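Side-chain contacts in Rio2 kinase (Chaetomium thermophilum, PDB 4GYI), which is a RIO-family atypical kinase, probably phosphorylating protein serine and threonine side chains, and has an ATPase-dependent role in maturation of the pre-40S ribosomal subunit: residues A[20-25]-A[39-44]; A[53-58]-A[62-67]. All blocks are in the same frame, centred on the assembly; numbering follows the deposited sequence.

Interaction 1: residues A[20-25]-A[39-44]; sequences LTAVEM and EKIARL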
loop_
_atom_site.group_PDB
_atom_site.type_symbol
_atom_site.label_atom_id
_atom_site.label_comp_id
_atom_site.label_asym_id
_atom_site.label_seq_id
_atom_site.Cartn_x
_atom_site.Cartn_y
_atom_site.Cartn_z
ATOM N N LEU A 20 0.670 22.725 -9.552
ATOM C CA LEU A 20 0.145 21.550 -8.882
ATOM C C LEU A 20 0.950 21.276 -7.611
ATOM O O LEU A 20 0.383 21.077 -6.539
ATOM C CB LEU A 20 0.159 20.327 -9.810
ATOM C CG LEU A 20 -0.603 19.109 -9.285
ATOM C CD1 LEU A 20 -2.043 19.510 -8.968
ATOM C CD2 LEU A 20 -0.562 17.902 -10.282
ATOM N N THR A 21 2.271 21.283 -7.732
ATOM C CA THR A 21 3.147 21.053 -6.585
ATOM C C THR A 21 2.959 22.124 -5.509
ATOM O O THR A 21 2.985 21.833 -4.311
ATOM C CB THR A 21 4.621 21.042 -7.022
ATOM O OG1 THR A 21 4.826 20.004 -7.993
ATOM C CG2 THR A 21 5.542 20.814 -5.825
ATOM N N ALA A 22 2.756 23.360 -5.954
ATOM C CA ALA A 22 2.517 24.483 -5.053
ATOM C C ALA A 22 1.228 24.326 -4.257
ATOM O O ALA A 22 1.156 24.728 -3.096
ATOM C CB ALA A 22 2.499 25.810 -5.836
ATOM N N VAL A 23 0.200 23.769 -4.884
ATOM C CA VAL A 23 -1.049 23.521 -4.166
ATOM C C VAL A 23 -0.812 22.442 -3.110
ATOM O O VAL A 23 -1.284 22.539 -1.972
ATOM C CB VAL A 23 -2.175 23.090 -5.112
ATOM C CG1 VAL A 23 -3.398 22.669 -4.314
ATOM C CG2 VAL A 23 -2.509 24.222 -6.075
ATOM N N GLU A 24 -0.044 21.426 -3.487
ATOM C CA GLU A 24 0.309 20.393 -2.538
ATOM C C GLU A 24 1.032 20.978 -1.318
ATOM O O GLU A 24 0.684 20.671 -0.185
ATOM C CB GLU A 24 1.166 19.308 -3.192
ATOM C CG GLU A 24 1.504 18.179 -2.222
ATOM C CD GLU A 24 2.562 17.233 -2.751
ATOM O OE1 GLU A 24 3.411 17.667 -3.554
ATOM O OE2 GLU A 24 2.542 16.052 -2.359
ATOM N N MET A 25 2.035 21.816 -1.550
ATOM C CA MET A 25 2.829 22.342 -0.438
ATOM C C MET A 25 2.029 23.269 0.452
ATOM O O MET A 25 2.205 23.275 1.663
ATOM C CB MET A 25 4.063 23.068 -0.944
ATOM C CG MET A 25 5.192 22.157 -1.339
ATOM S SD MET A 25 6.392 23.059 -2.334
ATOM C CE MET A 25 7.610 21.777 -2.636
ATOM N N GLU A 39 0.043 31.372 -5.851
ATOM C CA GLU A 39 0.907 32.271 -6.615
ATOM C C GLU A 39 2.255 32.444 -5.931
ATOM O O GLU A 39 3.298 32.314 -6.568
ATOM C CB GLU A 39 0.243 33.637 -6.824
ATOM C CG GLU A 39 -1.021 33.619 -7.677
ATOM C CD GLU A 39 -1.655 35.002 -7.823
ATOM O OE1 GLU A 39 -2.866 35.137 -7.545
ATOM O OE2 GLU A 39 -0.946 35.953 -8.220
ATOM N N LYS A 40 2.232 32.713 -4.630
ATOM C CA LYS A 40 3.467 32.941 -3.892
ATOM C C LYS A 40 4.350 31.695 -3.871
ATOM O O LYS A 40 5.520 31.753 -4.228
ATOM C CB LYS A 40 3.174 33.410 -2.463
ATOM C CG LYS A 40 4.343 33.220 -1.509
ATOM C CD LYS A 40 4.267 34.170 -0.324
ATOM C CE LYS A 40 5.313 33.816 0.723
ATOM N NZ LYS A 40 6.608 33.430 0.094
ATOM N N ILE A 41 3.784 30.565 -3.461
ATOM C CA ILE A 41 4.527 29.310 -3.429
ATOM C C ILE A 41 5.036 28.931 -4.820
ATOM O O ILE A 41 6.180 28.498 -4.970
ATOM C CB ILE A 41 3.665 28.164 -2.861
ATOM C CG1 ILE A 41 3.231 28.488 -1.434
ATOM C CG2 ILE A 41 4.426 26.844 -2.895
ATOM C CD1 ILE A 41 2.265 27.486 -0.873
ATOM N N ALA A 42 4.196 29.118 -5.839
ATOM C CA ALA A 42 4.565 28.764 -7.218
ATOM C C ALA A 42 5.620 29.668 -7.860
ATOM O O ALA A 42 6.093 29.377 -8.970
ATOM C CB ALA A 42 3.327 28.707 -8.111
ATOM N N ARG A 43 5.975 30.759 -7.181
ATOM C CA ARG A 43 6.908 31.737 -7.749
ATOM C C ARG A 43 8.242 31.102 -8.157
ATOM O O ARG A 43 9.015 30.634 -7.317
ATOM C CB ARG A 43 7.096 32.948 -6.819
ATOM C CG ARG A 43 6.355 34.199 -7.307
ATOM C CD ARG A 43 6.039 35.199 -6.190
ATOM N NE ARG A 43 7.222 35.571 -5.422
ATOM C CZ ARG A 43 7.193 35.953 -4.147
ATOM N NH1 ARG A 43 6.039 36.005 -3.491
ATOM N NH2 ARG A 43 8.319 36.278 -3.523
ATOM N N LEU A 44 8.470 31.074 -9.467
ATOM C CA LEU A 44 9.643 30.449 -10.067
ATOM C C LEU A 44 10.927 31.144 -9.617
ATOM O O LEU A 44 11.721 30.570 -8.866
ATOM C CB LEU A 44 9.512 30.475 -11.596
ATOM C CG LEU A 44 10.700 30.108 -12.492
ATOM C CD1 LEU A 44 11.039 28.643 -12.382
ATOM C CD2 LEU A 44 10.417 30.486 -13.946
#
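Ala22 and Ala42 meet where segments 20-25 and 39-44 approach most closely, and their CA atoms lie only 5.2 Å apart. Such a short separation is possible because both side chains are single methyl groups, with Ala22 CB 3.8 Å from Ala42 CB. The Ala22 methyl also sits 3.7 Å from the backbone Ala42 N, which places it against the main chain of the shorter helix as well as its side chain. Ile41 closes the tight part with both of its branches. Its CG2, anti to the backbone N (CG1 chi1 -60°), approaches Ala22 CB to 3.7 Å, while Ile41 CD1 comes up beyond the carbonyl oxygen, 3.7 Å from Ala22 O.

One helical turn further on, the packing thins. Met25 makes only loose contact, CB and SD each 4.3 Å from Ile41 CG2, before its terminal methyl leads away on the exposed side. Polar ties lie around this patch: Ala42 O accepts a hydrogen bond from Arg18, and Glu24 forms a salt bridge with Arg185, thereby linking helix 14-26 to the region of the RIO domain.

Between the two segments the interaction is wholly apolar and buries 172 Å². The shape fit of the alanines and Ile41 permits the close approach there, and the Arg18 bond adds a polar tie between the helices.

Interaction 2: residues A[53-58]-A[62-67]; sequences KSIATL and GLIARM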
loop_
_atom_site.group_PDB
_atom_site.type_symbol
_atom_site.label_atom_id
_atom_site.label_comp_id
_atom_site.label_asym_id
_atom_site.label_seq_id
_atom_site.Cartn_x
_atom_site.Cartn_y
_atom_site.Cartn_z
ATOM N N LYS A 53 -3.192 30.705 -15.451
ATOM C CA LYS A 53 -3.602 29.836 -16.550
ATOM C C LYS A 53 -3.446 28.360 -16.195
ATOM O O LYS A 53 -4.352 27.560 -16.430
ATOM C CB LYS A 53 -2.825 30.146 -17.826
ATOM C CG LYS A 53 -3.174 29.219 -18.984
ATOM C CD LYS A 53 -2.571 29.713 -20.290
ATOM C CE LYS A 53 -2.853 28.747 -21.434
ATOM N NZ LYS A 53 -2.312 29.264 -22.730
ATOM N N SER A 54 -2.284 28.005 -15.649
ATOM C CA SER A 54 -2.053 26.657 -15.132
ATOM C C SER A 54 -3.163 26.215 -14.172
ATOM O O SER A 54 -3.641 25.087 -14.256
ATOM C CB SER A 54 -0.690 26.575 -14.439
ATOM O OG SER A 54 0.360 26.563 -15.391
ATOM N N ILE A 55 -3.575 27.110 -13.276
ATOM C CA ILE A 55 -4.670 26.825 -12.341
ATOM C C ILE A 55 -5.938 26.336 -13.048
ATOM O O ILE A 55 -6.562 25.357 -12.624
ATOM C CB ILE A 55 -5.002 28.049 -11.439
ATOM C CG1 ILE A 55 -3.829 28.361 -10.506
ATOM C CG2 ILE A 55 -6.271 27.804 -10.623
ATOM C CD1 ILE A 55 -4.160 29.341 -9.389
ATOM N N ALA A 56 -6.309 27.003 -14.135
ATOM C CA ALA A 56 -7.503 26.619 -14.890
ATOM C C ALA A 56 -7.327 25.265 -15.586
ATOM O O ALA A 56 -8.233 24.420 -15.582
ATOM C CB ALA A 56 -7.845 27.693 -15.904
ATOM N N THR A 57 -6.164 25.080 -16.207
ATOM C CA THR A 57 -5.782 23.797 -16.789
ATOM C C THR A 57 -5.935 22.680 -15.756
ATOM O O THR A 57 -6.565 21.658 -16.021
ATOM C CB THR A 57 -4.311 23.819 -17.260
ATOM O OG1 THR A 57 -4.179 24.654 -18.421
ATOM C CG2 THR A 57 -3.832 22.410 -17.590
ATOM N N LEU A 58 -5.366 22.889 -14.574
ATOM C CA LEU A 58 -5.377 21.862 -13.527
ATOM C C LEU A 58 -6.779 21.619 -13.008
ATOM O O LEU A 58 -7.149 20.487 -12.705
ATOM C CB LEU A 58 -4.439 22.243 -12.379
ATOM C CG LEU A 58 -2.954 22.318 -12.745
ATOM C CD1 LEU A 58 -2.162 23.034 -11.638
ATOM C CD2 LEU A 58 -2.387 20.916 -13.029
ATOM N N GLY A 62 -9.199 18.332 -13.336
ATOM C CA GLY A 62 -9.635 17.709 -12.097
ATOM C C GLY A 62 -8.502 17.302 -11.175
ATOM O O GLY A 62 -8.620 16.345 -10.423
ATOM N N LEU A 63 -7.398 18.034 -11.240
ATOM C CA LEU A 63 -6.238 17.763 -10.403
ATOM C C LEU A 63 -6.288 18.633 -9.147
ATOM O O LEU A 63 -5.676 18.315 -8.127
ATOM C CB LEU A 63 -4.951 18.008 -11.199
ATOM C CG LEU A 63 -4.909 17.117 -12.441
ATOM C CD1 LEU A 63 -3.666 17.353 -13.298
ATOM C CD2 LEU A 63 -5.006 15.650 -12.031
ATOM N N ILE A 64 -7.010 19.744 -9.258
ATOM C CA ILE A 64 -7.357 20.598 -8.133
ATOM C C ILE A 64 -8.821 20.984 -8.266
ATOM O O ILE A 64 -9.414 20.823 -9.331
ATOM C CB ILE A 64 -6.536 21.891 -8.105
ATOM C CG1 ILE A 64 -6.798 22.699 -9.380
ATOM C CG2 ILE A 64 -5.064 21.584 -7.942
ATOM C CD1 ILE A 64 -6.054 24.013 -9.462
ATOM N N ALA A 65 -9.403 21.506 -7.194
ATOM C CA ALA A 65 -10.813 21.857 -7.210
ATOM C C ALA A 65 -11.081 23.154 -6.441
ATOM O O ALA A 65 -10.609 23.326 -5.321
ATOM C CB ALA A 65 -11.636 20.723 -6.650
ATOM N N ARG A 66 -11.833 24.062 -7.058
ATOM C CA ARG A 66 -12.152 25.347 -6.439
ATOM C C ARG A 66 -13.012 25.188 -5.197
ATOM O O ARG A 66 -13.978 24.428 -5.192
ATOM C CB ARG A 66 -12.847 26.278 -7.439
ATOM C CG ARG A 66 -13.762 27.316 -6.793
ATOM C CD ARG A 66 -14.092 28.474 -7.733
ATOM N NE ARG A 66 -13.016 29.462 -7.796
ATOM C CZ ARG A 66 -12.835 30.425 -6.898
ATOM N NH1 ARG A 66 -13.656 30.524 -5.862
ATOM N NH2 ARG A 66 -11.831 31.286 -7.031
ATOM N N MET A 67 -12.643 25.894 -4.136
ATOM C CA MET A 67 -13.450 25.934 -2.920
ATOM C C MET A 67 -13.722 27.380 -2.498
ATOM O O MET A 67 -12.792 28.134 -2.200
ATOM C CB MET A 67 -12.743 25.198 -1.778
ATOM C CG MET A 67 -12.408 23.746 -2.058
ATOM S SD MET A 67 -13.601 22.599 -1.357
ATOM C CE MET A 67 -14.760 22.436 -2.717
#
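Ile64, the first residue of strand 64-68, lies against Leu58 and Ile55 on helix 51-60. From its CB two branches diverge. The CG2 methyl heads for helix 14-26, 3.8 Å from Leu20 CD1, whereas CG1, held between the backbone N and the carbonyl carbon (chi1 61°), turns to helix 51-60 and comes within 3.8 Å of Leu58 CB. Beyond it, the tip CD1 settles beside the helix backbone, 3.5 Å from Ile55 O, and also meets Leu58 CB at 3.8 Å and the branch methyl Ile55 CG2 at 4.0 Å. The side chains of Ile55 and Ile64 cross at roughly a right angle, the tip methyl of Ile64 meeting the branch methyl of Ile55.

Leu63 joins in from the turn. Its CD1 touches Leu58 CD2 at 3.8 Å, again with the two side chains nearly perpendicular. The backbone fixes this position: Leu63 N donates to Leu58 O over 2.9 Å, with an N-H...O angle of 165°. Gly62, at a positive phi of 74°, ends the helix in a Schellman motif and reverses the chain into the strand.

Strand 64-68 pairs antiparallel with strand 75-77, and Tyr75 covers Ile55 and Ile64 from there. Helices 14-26, 35-42 and 51-60 followed by this hairpin form the succession of a winged helix-turn-helix, with helix 51-60 probably in the recognition-helix position and the hairpin as wing, consistent with the HTH relationship of the Rio2 N-terminal family.

Both contacts belong to the N-terminal Rio2 domain, with centres about 12 Å apart, away from the nucleotide site. Interaction 2 is buried and larger, at 244 Å² against 172 Å², and combines branched aliphatic packing with a backbone hydrogen bond at a helix end. Interaction 1 has a buried alanine centre but reaches an exposed edge, and its two segments meet through apolar contacts, mostly methyl groups. They share one core through helix 14-26: while Ala22 faces helix 35-42, Leu20 and Val23 serve the other contact. Leu20 N lies 3.5 Å from Leu58 CD1, and Val23 CG2 is 4.1 Å from Ile64 CG2, so helix 14-26 takes part in both packings.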